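Local coordinates for putative 2,5-diketo-D-gluconic acid reductase B (Sinorhizobium meliloti, PDB 3UP8), which probably reduces methylglyoxal to hydroxyacetone with NADPH, as a member of the aldo/keto reductase family, at residues S158-N161 against T162-E166. Sequence-based numbering, arbitrary orientation.
Sequences SNFN and TTQME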
ATOM      1  N   SER A 158      -8.220   1.243  -4.387  1.00 13.42           N
ATOM      2  CA  SER A 158      -7.998   0.495  -3.166  1.00 13.07           C
ATOM      3  C   SER A 158      -9.256  -0.266  -2.832  1.00 13.38           C
ATOM      4  O   SER A 158     -10.359   0.299  -2.862  1.00 13.74           O
ATOM      5  CB  SER A 158      -7.560   1.430  -2.019  1.00 13.25           C
ATOM      6  OG  SER A 158      -7.143   0.704  -0.858  1.00 14.94           O
ATOM      7  N   ASN A 159      -9.079  -1.555  -2.529  1.00 13.41           N
ATOM      8  CA  ASN A 159     -10.146  -2.456  -2.117  1.00 13.39           C
ATOM      9  C   ASN A 159     -11.162  -2.725  -3.217  1.00 13.67           C
ATOM     10  O   ASN A 159     -12.328  -3.021  -2.934  1.00 13.50           O
ATOM     11  CB  ASN A 159     -10.839  -1.926  -0.858  1.00 13.18           C
ATOM     12  CG  ASN A 159      -9.862  -1.677   0.271  1.00 14.77           C
ATOM     13  OD1 ASN A 159      -9.253  -2.613   0.782  1.00 14.78           O
ATOM     14  ND2 ASN A 159      -9.687  -0.410   0.650  1.00 11.93           N
ATOM     15  N   PHE A 160     -10.716  -2.612  -4.464  1.00 13.62           N
ATOM     16  CA  PHE A 160     -11.573  -2.903  -5.604  1.00 13.64           C
ATOM     17  C   PHE A 160     -11.503  -4.406  -5.894  1.00 14.14           C
ATOM     18  O   PHE A 160     -10.425  -5.016  -5.812  1.00 12.88           O
ATOM     19  CB  PHE A 160     -11.089  -2.135  -6.837  1.00 13.74           C
ATOM     20  CG  PHE A 160     -11.527  -0.690  -6.886  1.00 14.09           C
ATOM     21  CD1 PHE A 160     -11.912  -0.111  -8.101  1.00 13.47           C
ATOM     22  CD2 PHE A 160     -11.548   0.097  -5.739  1.00 13.79           C
ATOM     23  CE1 PHE A 160     -12.311   1.234  -8.159  1.00 14.17           C
ATOM     24  CE2 PHE A 160     -11.957   1.434  -5.787  1.00 13.71           C
ATOM     25  CZ  PHE A 160     -12.336   2.008  -6.992  1.00 12.90           C
ATOM     26  N   ASN A 161     -12.641  -4.997  -6.260  1.00 14.58           N
ATOM     27  CA  ASN A 161     -12.634  -6.377  -6.731  1.00 15.16           C
ATOM     28  C   ASN A 161     -12.220  -6.402  -8.207  1.00 15.11           C
ATOM     29  O   ASN A 161     -12.006  -5.329  -8.802  1.00 14.96           O
ATOM     30  CB  ASN A 161     -13.991  -7.050  -6.457  1.00 15.55           C
ATOM     31  CG  ASN A 161     -15.130  -6.456  -7.270  1.00 14.96           C
ATOM     32  OD1 ASN A 161     -14.911  -5.776  -8.270  1.00 17.31           O
ATOM     33  ND2 ASN A 161     -16.364  -6.725  -6.842  1.00 16.42           N
ATOM     34  N   THR A 162     -12.094  -7.596  -8.803  1.00 14.67           N
ATOM     35  CA  THR A 162     -11.583  -7.705 -10.177  1.00 14.79           C
ATOM     36  C   THR A 162     -12.489  -7.008 -11.194  1.00 14.96           C
ATOM     37  O   THR A 162     -12.014  -6.398 -12.151  1.00 13.63           O
ATOM     38  CB  THR A 162     -11.291  -9.186 -10.620  1.00 14.83           C
ATOM     39  OG1 THR A 162     -12.477  -9.958 -10.488  1.00 14.18           O
ATOM     40  CG2 THR A 162     -10.236  -9.823  -9.730  1.00 15.03           C
ATOM     41  N   THR A 163     -13.796  -7.087 -10.963  1.00 15.75           N
ATOM     42  CA  THR A 163     -14.767  -6.456 -11.837  1.00 16.97           C
ATOM     43  C   THR A 163     -14.539  -4.941 -11.840  1.00 16.29           C
ATOM     44  O   THR A 163     -14.540  -4.306 -12.892  1.00 16.59           O
ATOM     45  CB  THR A 163     -16.211  -6.784 -11.388  1.00 17.28           C
ATOM     46  OG1 THR A 163     -16.367  -8.209 -11.371  1.00 20.22           O
ATOM     47  CG2 THR A 163     -17.214  -6.197 -12.372  1.00 18.75           C
ATOM     48  N   GLN A 164     -14.298  -4.383 -10.655  1.00 16.46           N
ATOM     49  CA  GLN A 164     -14.097  -2.942 -10.514  1.00 15.87           C
ATOM     50  C   GLN A 164     -12.729  -2.486 -11.017  1.00 15.86           C
ATOM     51  O   GLN A 164     -12.573  -1.343 -11.468  1.00 15.32           O
ATOM     52  CB  GLN A 164     -14.322  -2.532  -9.064  1.00 15.51           C
ATOM     53  CG  GLN A 164     -15.747  -2.835  -8.584  1.00 16.22           C
ATOM     54  CD  GLN A 164     -15.880  -2.832  -7.078  1.00 16.78           C
ATOM     55  OE1 GLN A 164     -14.925  -3.109  -6.338  1.00 16.06           O
ATOM     56  NE2 GLN A 164     -17.070  -2.515  -6.607  1.00 18.06           N
HETATM   57  N   MSE A 165     -11.744  -3.375 -10.920  1.00 15.87           N
HETATM   58  CA  MSE A 165     -10.418  -3.112 -11.440  1.00 16.73           C
HETATM   59  C   MSE A 165     -10.518  -2.956 -12.953  1.00 16.83           C
HETATM   60  O   MSE A 165      -9.984  -2.001 -13.522  1.00 15.68           O
HETATM   61  CB  MSE A 165      -9.452  -4.255 -11.090  1.00 16.94           C
HETATM   62  CG  MSE A 165      -9.107  -4.339  -9.590  1.00 18.70           C
HETATM   63 SE   MSE A 165      -8.249  -6.054  -9.153  1.00 21.77          SE
HETATM   64  CE  MSE A 165      -6.618  -5.781 -10.118  1.00 18.03           C
ATOM     65  N   GLU A 166     -11.229  -3.890 -13.591  1.00 17.36           N
ATOM     66  CA  GLU A 166     -11.404  -3.862 -15.041  1.00 17.89           C
ATOM     67  C   GLU A 166     -12.149  -2.595 -15.432  1.00 17.44           C
ATOM     68  O   GLU A 166     -11.765  -1.931 -16.397  1.00 16.68           O
ATOM     69  CB  GLU A 166     -12.120  -5.128 -15.538  1.00 19.04           C
ATOM     70  CG  GLU A 166     -11.214  -6.373 -15.510  1.00 24.75           C
ATOM     71  CD  GLU A 166     -11.974  -7.710 -15.468  1.00 33.64           C
ATOM     72  OE1 GLU A 166     -13.192  -7.756 -15.798  1.00 36.59           O
ATOM     73  OE2 GLU A 166     -11.337  -8.731 -15.099  1.00 37.55           O
TER
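With chi1 at 67°, Asn161 carries its CG between its own backbone N and carbonyl carbon, which turns the amide over the first turn of the helix; Gln164 sends its CG anti to its carbonyl carbon (chi1 -61°) and reaches back, extended beyond CG, toward the incoming chain. Two reciprocal bonds result. Gln164 N gives its hydrogen to Asn161 OD1 at 2.8 Å, almost in line with the C=O, while Asn161 N donates to Gln164 OE1 at 3.0 Å, tilted 24° from the plane of that carbonyl. The two side chains run roughly perpendicular, their amide planes inclined to each other, and Asn161 OD1 also lies 3.1 Å from Gln164 CG. Without the amide, as with an alanine here, Gln164 N would probably lose its capping acceptor and Glu295 O the donor it has in Asn161 ND2. The main chain adds the first helical bond, Met165 N to Asn161 O at 2.9 Å. Before the cap, Phe160 CD1 comes within 3.5 Å of Gln164 CB, and Phe160 CB meets CG of selenomethionine Met165 at 4.0 Å. Farther back, Asn159 OD1 is hydrogen-bonded to Tyr206 OH and its ND2 to the backbone O of His128, a residue predicted to bind substrate. Asn161 and Gln164 thus form a capping box, which starts helix 162-171 just after strand 152-158 in the parallel eight-stranded TIM barrel of the aldo/keto reductases.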